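Local coordinates for protein Kif13b (Mus musculus, PDB 5B64), which is a kinesin that probably carries cargo along microtubules, here represented by a non-motor part bound to another protein, at residues B[19-24]-B[79-84]; B[26-31]-B[86-91]; B[43-48]-B[61-66]. One frame throughout, in Å; residues are numbered along the deposited sequence.

Interaction 1. Residues B[19-24]-B[79-84]; sequences VKANLL and WSLEKL
Ser80 OG accepts a bond from Lys83 N at 2.9 Å and so caps the helix whose first turn sets Leu81 and Leu84 against Ala21 and Leu24. Ser80 is the N-cap residue. Lys83 lies three residues further on, where the backbone N-H has no helical carbonyl to use. The serine hydroxyl fills that role at the start of helix 81-100, which follows strand 75-80. The N-H approaches OG at a moderate bend, 147°.

No hydrogen bond joins the two segments. The contact is made by methyl groups. Leu81 has its CG anti to the backbone N (chi1 -177°), which carries the fork across to helix 9-34. Its CD1 meets Ala21 CB at 3.6 Å. The same methyl lies 4.3 Å from CD1 of Leu24. The other branch, Leu81 CD2, comes alongside the aliphatic part of Lys20, 4.4 Å from CD. One turn further on, Leu84 uses CD2 against Leu24 CB at 4.0 Å. Its other methyl, CD1, turns to Ala28. The small side chain of Ala21 lets Leu81 come close to the helix backbone, with Leu81 CD1 3.8 Å from Ala21 CA.

The polar ends lie off this apolar patch. Lys20 NZ has a long, weak ion pair with Glu85. Lys83 lays its CE over one face of the Trp79 ring, 3.4 Å above the plane and toward the rim, while its NZ forms a salt bridge with Asp120. Trp79 also takes part in a cation-pi contact with Arg87.

The contact joins the first turn of helix 81-100 to helix 9-34. The cap satisfies a backbone N-H at the helix start. Across the segments the contact is apolar and non-directional, made largely by buried methyls.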
loop_
_atom_site.group_PDB
_atom_site.type_symbol
_atom_site.label_atom_id
_atom_site.label_comp_id
_atom_site.label_asym_id
_atom_site.label_seq_id
_atom_site.Cartn_x
_atom_site.Cartn_y
_atom_site.Cartn_z
ATOM N N VAL B 19 16.311 25.290 -11.499
ATOM C CA VAL B 19 14.993 25.501 -12.073
ATOM C C VAL B 19 14.342 24.167 -12.443
ATOM O O VAL B 19 13.181 23.910 -12.115
ATOM C CB VAL B 19 15.077 26.427 -13.295
ATOM C CG1 VAL B 19 13.860 26.249 -14.181
ATOM C CG2 VAL B 19 15.241 27.887 -12.827
ATOM N N LYS B 20 15.111 23.321 -13.117
ATOM C CA LYS B 20 14.677 21.983 -13.479
ATOM C C LYS B 20 14.233 21.197 -12.246
ATOM O O LYS B 20 13.167 20.604 -12.247
ATOM C CB LYS B 20 15.829 21.261 -14.186
ATOM C CG LYS B 20 15.611 19.801 -14.565
ATOM C CD LYS B 20 16.763 19.361 -15.458
ATOM C CE LYS B 20 16.596 17.933 -15.964
ATOM N NZ LYS B 20 17.321 17.692 -17.262
ATOM N N ALA B 21 15.051 21.211 -11.198
ATOM C CA ALA B 21 14.777 20.425 -10.002
ATOM C C ALA B 21 13.536 20.948 -9.303
ATOM O O ALA B 21 12.718 20.173 -8.787
ATOM C CB ALA B 21 15.974 20.456 -9.052
ATOM N N ASN B 22 13.410 22.273 -9.290
ATOM C CA ASN B 22 12.270 22.935 -8.679
ATOM C C ASN B 22 10.942 22.443 -9.231
ATOM O O ASN B 22 10.016 22.174 -8.472
ATOM C CB ASN B 22 12.386 24.444 -8.835
ATOM C CG ASN B 22 13.156 25.076 -7.707
ATOM O OD1 ASN B 22 13.423 24.435 -6.690
ATOM N ND2 ASN B 22 13.495 26.355 -7.859
ATOM N N LEU B 23 10.868 22.322 -10.554
ATOM C CA LEU B 23 9.707 21.755 -11.230
ATOM C C LEU B 23 9.471 20.253 -10.925
ATOM O O LEU B 23 8.363 19.855 -10.579
ATOM C CB LEU B 23 9.837 21.961 -12.745
ATOM C CG LEU B 23 9.299 23.228 -13.430
ATOM C CD1 LEU B 23 8.557 24.144 -12.466
ATOM C CD2 LEU B 23 10.386 23.998 -14.189
ATOM N N LEU B 24 10.504 19.426 -11.069
ATOM C CA LEU B 24 10.359 17.976 -10.953
ATOM C C LEU B 24 9.870 17.571 -9.575
ATOM O O LEU B 24 9.038 16.679 -9.419
ATOM C CB LEU B 24 11.690 17.285 -11.228
ATOM C CG LEU B 24 12.263 17.529 -12.622
ATOM C CD1 LEU B 24 13.396 16.565 -12.919
ATOM C CD2 LEU B 24 11.166 17.420 -13.662
ATOM N N TRP B 79 18.188 12.048 -2.540
ATOM C CA TRP B 79 18.381 11.524 -3.893
ATOM C C TRP B 79 19.112 12.532 -4.777
ATOM O O TRP B 79 18.971 13.748 -4.627
ATOM C CB TRP B 79 17.059 11.287 -4.589
ATOM C CG TRP B 79 16.156 10.310 -3.989
ATOM C CD1 TRP B 79 16.351 9.586 -2.858
ATOM C CD2 TRP B 79 14.871 9.946 -4.493
ATOM N NE1 TRP B 79 15.266 8.777 -2.629
ATOM C CE2 TRP B 79 14.339 8.986 -3.612
ATOM C CE3 TRP B 79 14.116 10.344 -5.604
ATOM C CZ2 TRP B 79 13.084 8.405 -3.814
ATOM C CZ3 TRP B 79 12.874 9.763 -5.804
ATOM C CH2 TRP B 79 12.372 8.800 -4.917
ATOM N N SER B 80 19.852 12.019 -5.744
ATOM C CA SER B 80 20.420 12.874 -6.766
ATOM C C SER B 80 19.295 13.331 -7.686
ATOM O O SER B 80 18.245 12.681 -7.775
ATOM C CB SER B 80 21.450 12.102 -7.586
ATOM O OG SER B 80 20.810 11.176 -8.461
ATOM N N LEU B 81 19.517 14.452 -8.366
ATOM C CA LEU B 81 18.573 14.943 -9.355
ATOM C C LEU B 81 18.308 13.866 -10.417
ATOM O O LEU B 81 17.154 13.597 -10.765
ATOM C CB LEU B 81 19.082 16.237 -9.999
ATOM C CG LEU B 81 18.103 16.844 -11.007
ATOM C CD1 LEU B 81 16.739 17.151 -10.330
ATOM C CD2 LEU B 81 18.663 18.066 -11.712
ATOM N N GLU B 82 19.381 13.248 -10.907
ATOM C CA GLU B 82 19.289 12.186 -11.912
ATOM C C GLU B 82 18.378 11.080 -11.408
ATOM O O GLU B 82 17.582 10.532 -12.158
ATOM C CB GLU B 82 20.673 11.609 -12.230
ATOM C CG GLU B 82 20.653 10.418 -13.183
ATOM C CD GLU B 82 22.036 9.783 -13.410
ATOM O OE1 GLU B 82 22.249 9.190 -14.496
ATOM O OE2 GLU B 82 22.902 9.861 -12.505
ATOM N N LYS B 83 18.492 10.762 -10.125
ATOM C CA LYS B 83 17.679 9.707 -9.559
ATOM C C LYS B 83 16.186 10.081 -9.512
ATOM O O LYS B 83 15.329 9.245 -9.839
ATOM C CB LYS B 83 18.203 9.264 -8.189
ATOM C CG LYS B 83 17.202 8.393 -7.452
ATOM C CD LYS B 83 17.795 7.689 -6.268
ATOM C CE LYS B 83 16.705 7.009 -5.467
ATOM N NZ LYS B 83 17.294 6.111 -4.455
ATOM N N LEU B 84 15.873 11.317 -9.117
ATOM C CA LEU B 84 14.486 11.782 -9.142
ATOM C C LEU B 84 13.948 11.745 -10.583
ATOM O O LEU B 84 12.833 11.276 -10.857
ATOM C CB LEU B 84 14.381 13.191 -8.564
ATOM C CG LEU B 84 13.014 13.885 -8.587
ATOM C CD1 LEU B 84 11.978 13.123 -7.790
ATOM C CD2 LEU B 84 13.100 15.332 -8.059
#

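Interaction 2. Residues B[26-31]-B[86-91]; sequences REASYI and NRLLDM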
loop_
_atom_site.group_PDB
_atom_site.type_symbol
_atom_site.label_atom_id
_atom_site.label_comp_id
_atom_site.label_asym_id
_atom_site.label_seq_id
_atom_site.Cartn_x
_atom_site.Cartn_y
_atom_site.Cartn_z
ATOM N N ARG B 26 8.108 19.208 -7.703
ATOM C CA ARG B 26 6.700 19.531 -7.651
ATOM C C ARG B 26 5.820 18.462 -8.303
ATOM O O ARG B 26 4.710 18.192 -7.839
ATOM C CB ARG B 26 6.480 20.866 -8.342
ATOM C CG ARG B 26 6.677 22.032 -7.426
ATOM C CD ARG B 26 5.421 22.887 -7.425
ATOM N NE ARG B 26 5.668 24.154 -8.100
ATOM C CZ ARG B 26 4.771 25.122 -8.230
ATOM N NH1 ARG B 26 3.541 24.976 -7.738
ATOM N NH2 ARG B 26 5.110 26.234 -8.862
ATOM N N GLU B 27 6.303 17.868 -9.391
ATOM C CA GLU B 27 5.534 16.829 -10.069
ATOM C C GLU B 27 5.560 15.570 -9.218
ATOM O O GLU B 27 4.529 14.917 -9.043
ATOM C CB GLU B 27 6.025 16.560 -11.500
ATOM C CG GLU B 27 5.241 15.451 -12.222
ATOM C CD GLU B 27 5.272 15.550 -13.761
ATOM O OE1 GLU B 27 5.796 14.628 -14.424
ATOM O OE2 GLU B 27 4.741 16.538 -14.318
ATOM N N ALA B 28 6.725 15.245 -8.663
ATOM C CA ALA B 28 6.831 14.054 -7.822
ATOM C C ALA B 28 5.850 14.163 -6.648
ATOM O O ALA B 28 5.091 13.232 -6.370
ATOM C CB ALA B 28 8.252 13.853 -7.327
ATOM N N SER B 29 5.845 15.320 -5.997
ATOM C CA SER B 29 5.000 15.535 -4.836
ATOM C C SER B 29 3.528 15.289 -5.119
ATOM O O SER B 29 2.801 14.758 -4.270
ATOM C CB SER B 29 5.183 16.949 -4.297
ATOM O OG SER B 29 6.408 17.041 -3.588
ATOM N N TYR B 30 3.093 15.670 -6.314
ATOM C CA TYR B 30 1.685 15.617 -6.653
ATOM C C TYR B 30 1.228 14.160 -6.861
ATOM O O TYR B 30 0.167 13.736 -6.355
ATOM C CB TYR B 30 1.421 16.455 -7.909
ATOM C CG TYR B 30 0.046 16.235 -8.465
ATOM C CD1 TYR B 30 -0.152 15.441 -9.593
ATOM C CD2 TYR B 30 -1.068 16.788 -7.839
ATOM C CE1 TYR B 30 -1.449 15.217 -10.092
ATOM C CE2 TYR B 30 -2.340 16.570 -8.331
ATOM C CZ TYR B 30 -2.522 15.788 -9.451
ATOM O OH TYR B 30 -3.789 15.583 -9.919
ATOM N N ILE B 31 2.025 13.411 -7.624
ATOM C CA ILE B 31 1.726 12.022 -7.912
ATOM C C ILE B 31 1.741 11.228 -6.622
ATOM O O ILE B 31 0.890 10.359 -6.388
ATOM C CB ILE B 31 2.766 11.433 -8.857
ATOM C CG1 ILE B 31 2.695 12.145 -10.207
ATOM C CG2 ILE B 31 2.556 9.945 -9.007
ATOM C CD1 ILE B 31 3.766 11.757 -11.133
ATOM N N ASN B 86 14.845 9.876 -13.086
ATOM C CA ASN B 86 14.549 8.472 -13.393
ATOM C C ASN B 86 13.327 7.894 -12.663
ATOM O O ASN B 86 12.481 7.226 -13.283
ATOM C CB ASN B 86 15.752 7.583 -13.126
ATOM C CG ASN B 86 16.853 7.794 -14.130
ATOM O OD1 ASN B 86 16.597 7.983 -15.326
ATOM N ND2 ASN B 86 18.097 7.771 -13.654
ATOM N N ARG B 87 13.234 8.133 -11.354
ATOM C CA ARG B 87 12.085 7.647 -10.604
ATOM C C ARG B 87 10.793 8.213 -11.148
ATOM O O ARG B 87 9.774 7.529 -11.122
ATOM C CB ARG B 87 12.185 7.984 -9.121
ATOM C CG ARG B 87 12.968 6.980 -8.341
ATOM C CD ARG B 87 12.411 5.552 -8.436
ATOM N NE ARG B 87 13.391 4.651 -7.856
ATOM C CZ ARG B 87 13.653 4.570 -6.556
ATOM N NH1 ARG B 87 14.602 3.745 -6.122
ATOM N NH2 ARG B 87 12.964 5.302 -5.682
ATOM N N LEU B 88 10.831 9.463 -11.621
ATOM C CA LEU B 88 9.665 10.067 -12.280
ATOM C C LEU B 88 9.129 9.221 -13.455
ATOM O O LEU B 88 7.926 9.165 -13.687
ATOM C CB LEU B 88 9.955 11.506 -12.728
ATOM C CG LEU B 88 9.772 12.479 -11.562
ATOM C CD1 LEU B 88 10.333 13.873 -11.896
ATOM C CD2 LEU B 88 8.306 12.547 -11.144
ATOM N N LEU B 89 10.023 8.567 -14.186
ATOM C CA LEU B 89 9.600 7.678 -15.241
ATOM C C LEU B 89 8.620 6.655 -14.652
ATOM O O LEU B 89 7.566 6.376 -15.231
ATOM C CB LEU B 89 10.816 6.985 -15.853
ATOM C CG LEU B 89 11.486 7.609 -17.081
ATOM C CD1 LEU B 89 11.323 9.110 -17.096
ATOM C CD2 LEU B 89 12.982 7.214 -17.162
ATOM N N ASP B 90 8.967 6.141 -13.480
ATOM C CA ASP B 90 8.186 5.114 -12.808
ATOM C C ASP B 90 6.903 5.646 -12.162
ATOM O O ASP B 90 5.861 4.999 -12.237
ATOM C CB ASP B 90 9.047 4.393 -11.764
ATOM C CG ASP B 90 10.200 3.623 -12.389
ATOM O OD1 ASP B 90 10.015 3.039 -13.488
ATOM O OD2 ASP B 90 11.296 3.600 -11.779
ATOM N N MET B 91 6.994 6.809 -11.519
ATOM C CA MET B 91 5.854 7.458 -10.875
ATOM C C MET B 91 4.753 7.794 -11.892
ATOM O O MET B 91 3.578 7.479 -11.683
ATOM C CB MET B 91 6.317 8.739 -10.169
ATOM C CG MET B 91 7.476 8.572 -9.182
ATOM S SD MET B 91 7.797 10.132 -8.320
ATOM C CE MET B 91 9.389 9.858 -7.565
#
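Met91 has its CG anti to the carbonyl carbon (chi1 -54°) and runs extended beyond it, so that its sulfur comes up to Ala28. Leu88 also has CG beside the backbone N (chi1 -82°), and its CD2 faces the same alanine. Ala28 is thus met by two side chains. Its CB lies 3.9 Å from Met91 SD and 4.0 Å from Leu88 CD2. The leucine methyl is equally near the backbone, 3.9 Å from Ala28 CA.

One turn on, Ile31 crosses Met91 at a slant. Ile31 CD1 is 4.1 Å from Met91 CB, and Ile31 CG2 rests 3.8 Å from the carbonyl O of Met91. At the margin, the CG of Glu27 brushes Leu88 CD2. The glutamate carboxylate goes past this apolar layer to a salt bridge with Arg92.

The segments 26-31 and 86-91 run roughly parallel, their axes tilted by 32° and 10.5 Å apart at closest approach. Tyr41 and Phe118 also pack on Met91. Arg87, which does not touch 26-31, makes salt bridges with Asp120 and with an acidic side chain of the other protein chain.

The contact is therefore apolar and mostly buried. Helix 81-100 packs against helix 9-34 through Leu88 and Met91, while Arg87 and Asp90 meet the partner protein.

Interaction 3. Residues B[43-48]-B[61-66]; sequences VTLQIP and LLSEPA
Four backbone hydrogen bonds pair strand residues 43-46 with 64-66 in antiparallel fashion. Thr44 and Ala66 form one hydrogen-bonded pair. Thr44 N gives to Ala66 O at 2.9 Å, and Ala66 N returns a bond to Thr44 O at 2.8 Å. Gln46 and Glu64 form the next such pair, with Gln46 N to Glu64 O at 3.0 Å and Glu64 N to Gln46 O at 3.1 Å. Between the two pairs, Leu45 and Pro65 are a non-hydrogen-bonded pair, and Pro65 CA makes a CA-H...O contact with Thr44 O, 3.3 Å. Over 43-46 and 64-66 the directions differ by 126°, well short of antiparallel, consistent with a twisted pairing.

On the face that carries Thr44, Gln46, Glu64 and Ala66, polar side chains lie against apolar groups. The CG of Gln46 sits between its backbone N and carbonyl carbon (chi1 73°), and the amide passes over Ala66, with Gln46 NE2 3.5 Å from Ala66 CB. The Glu64 carboxylate crosses the Pro48 ring, its CD 3.5 Å from Pro48 CG. Away from that face, Leu45 CD1 lies against Ser63 OG.

Apolar contacts sit at the two ends. Ile47 slants across Leu62, with CG2 3.6 Å from Leu62 CB. At the other end Val43 CG1 lies by the Pro65 ring. Pro65 also packs on Gln17 and Ile18 of helix 9-34, and Leu62 O takes a bond from Ser51 OG.

The chemistry explains how a proline fits inside this strand pair. At its non-hydrogen-bonded position the missing N-H costs no bond to strand 40-46, and the backbone bonds of the flanking pairs hold the register.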
loop_
_atom_site.group_PDB
_atom_site.type_symbol
_atom_site.label_atom_id
_atom_site.label_comp_id
_atom_site.label_asym_id
_atom_site.label_seq_id
_atom_site.Cartn_x
_atom_site.Cartn_y
_atom_site.Cartn_z
ATOM N N VAL B 43 14.361 20.768 -2.537
ATOM C CA VAL B 43 15.605 20.939 -3.268
ATOM C C VAL B 43 16.723 21.496 -2.364
ATOM O O VAL B 43 16.546 22.521 -1.687
ATOM C CB VAL B 43 15.398 21.833 -4.518
ATOM C CG1 VAL B 43 16.722 22.071 -5.254
ATOM C CG2 VAL B 43 14.358 21.222 -5.449
ATOM N N THR B 44 17.853 20.784 -2.337
ATOM C CA THR B 44 19.071 21.243 -1.675
ATOM C C THR B 44 20.272 21.154 -2.604
ATOM O O THR B 44 20.168 20.839 -3.787
ATOM C CB THR B 44 19.456 20.368 -0.474
ATOM O OG1 THR B 44 18.672 19.160 -0.464
ATOM C CG2 THR B 44 19.339 21.143 0.850
ATOM N N LEU B 45 21.439 21.399 -2.039
ATOM C CA LEU B 45 22.663 21.211 -2.787
ATOM C C LEU B 45 23.420 19.963 -2.358
ATOM O O LEU B 45 23.232 19.419 -1.260
ATOM C CB LEU B 45 23.554 22.435 -2.645
ATOM C CG LEU B 45 22.900 23.704 -3.195
ATOM C CD1 LEU B 45 23.916 24.847 -3.247
ATOM C CD2 LEU B 45 22.218 23.500 -4.553
ATOM N N GLN B 46 24.260 19.490 -3.258
ATOM C CA GLN B 46 25.319 18.597 -2.852
ATOM C C GLN B 46 26.533 18.853 -3.724
ATOM O O GLN B 46 26.448 19.486 -4.781
ATOM C CB GLN B 46 24.889 17.124 -2.876
ATOM C CG GLN B 46 24.742 16.491 -4.261
ATOM C CD GLN B 46 24.189 15.059 -4.182
ATOM O OE1 GLN B 46 24.384 14.357 -3.179
ATOM N NE2 GLN B 46 23.478 14.632 -5.231
ATOM N N ILE B 47 27.666 18.384 -3.238
ATOM C CA ILE B 47 28.894 18.450 -3.974
ATOM C C ILE B 47 29.305 17.012 -4.262
ATOM O O ILE B 47 29.771 16.293 -3.373
ATOM C CB ILE B 47 29.949 19.225 -3.177
ATOM C CG1 ILE B 47 29.419 20.626 -2.878
ATOM C CG2 ILE B 47 31.274 19.294 -3.935
ATOM C CD1 ILE B 47 30.435 21.526 -2.283
ATOM N N PRO B 48 29.079 16.573 -5.503
ATOM C CA PRO B 48 29.392 15.213 -5.946
ATOM C C PRO B 48 30.897 15.028 -6.034
ATOM O O PRO B 48 31.619 16.020 -6.078
ATOM C CB PRO B 48 28.787 15.157 -7.346
ATOM C CG PRO B 48 28.767 16.599 -7.810
ATOM C CD PRO B 48 28.512 17.408 -6.580
ATOM N N LEU B 61 31.592 27.165 -8.893
ATOM C CA LEU B 61 30.719 26.520 -7.903
ATOM C C LEU B 61 30.756 25.016 -8.051
ATOM O O LEU B 61 30.639 24.501 -9.158
ATOM C CB LEU B 61 29.267 26.995 -8.041
ATOM C CG LEU B 61 29.041 28.490 -7.815
ATOM C CD1 LEU B 61 29.096 29.213 -9.130
ATOM C CD2 LEU B 61 27.736 28.748 -7.124
ATOM N N LEU B 62 30.902 24.316 -6.932
ATOM C CA LEU B 62 30.959 22.850 -6.926
ATOM C C LEU B 62 29.560 22.213 -6.865
ATOM O O LEU B 62 29.383 21.008 -7.118
ATOM C CB LEU B 62 31.780 22.370 -5.730
ATOM C CG LEU B 62 33.310 22.361 -5.783
ATOM C CD1 LEU B 62 33.882 23.339 -6.819
ATOM C CD2 LEU B 62 33.863 22.643 -4.392
ATOM N N SER B 63 28.568 23.030 -6.533
ATOM C CA SER B 63 27.237 22.512 -6.267
ATOM C C SER B 63 26.403 22.161 -7.477
ATOM O O SER B 63 26.508 22.752 -8.556
ATOM C CB SER B 63 26.445 23.479 -5.398
ATOM O OG SER B 63 26.804 23.294 -4.050
ATOM N N GLU B 64 25.553 21.180 -7.257
ATOM C CA GLU B 64 24.470 20.901 -8.161
ATOM C C GLU B 64 23.299 20.481 -7.286
ATOM O O GLU B 64 23.488 20.163 -6.108
ATOM C CB GLU B 64 24.872 19.802 -9.120
ATOM C CG GLU B 64 25.137 18.498 -8.453
ATOM C CD GLU B 64 25.774 17.524 -9.414
ATOM O OE1 GLU B 64 25.451 16.312 -9.353
ATOM O OE2 GLU B 64 26.598 17.986 -10.240
ATOM N N PRO B 65 22.080 20.515 -7.837
ATOM C CA PRO B 65 20.933 20.198 -6.982
ATOM C C PRO B 65 20.825 18.727 -6.577
ATOM O O PRO B 65 21.152 17.804 -7.336
ATOM C CB PRO B 65 19.728 20.609 -7.837
ATOM C CG PRO B 65 20.279 21.528 -8.871
ATOM C CD PRO B 65 21.675 21.095 -9.128
ATOM N N ALA B 66 20.363 18.530 -5.349
ATOM C CA ALA B 66 19.999 17.211 -4.844
ATOM C C ALA B 66 18.623 17.315 -4.182
ATOM O O ALA B 66 18.113 18.419 -3.941
ATOM C CB ALA B 66 21.051 16.679 -3.859
#

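Interactions 1 and 2 follow each other along the same two helices, 9-34 and 81-100, with centres about 10 Å apart. They touch where Leu24 meets Leu88 and Trp79 meets Met91, so they form one continuous apolar seam. Interaction 3 lies in the three-stranded antiparallel sheet, its centre about 11 Å from interaction 1 and 20 Å from interaction 2. It touches interaction 1, as Ala66 and Gln46 approach Trp79 and Ser80. It does not touch interaction 2. Along the chain the segments of interactions 1 and 2 alternate, and interaction 3 is nested inside both loops. The helix pair and the sheet that lies between its members in sequence are thus joined through interaction 1.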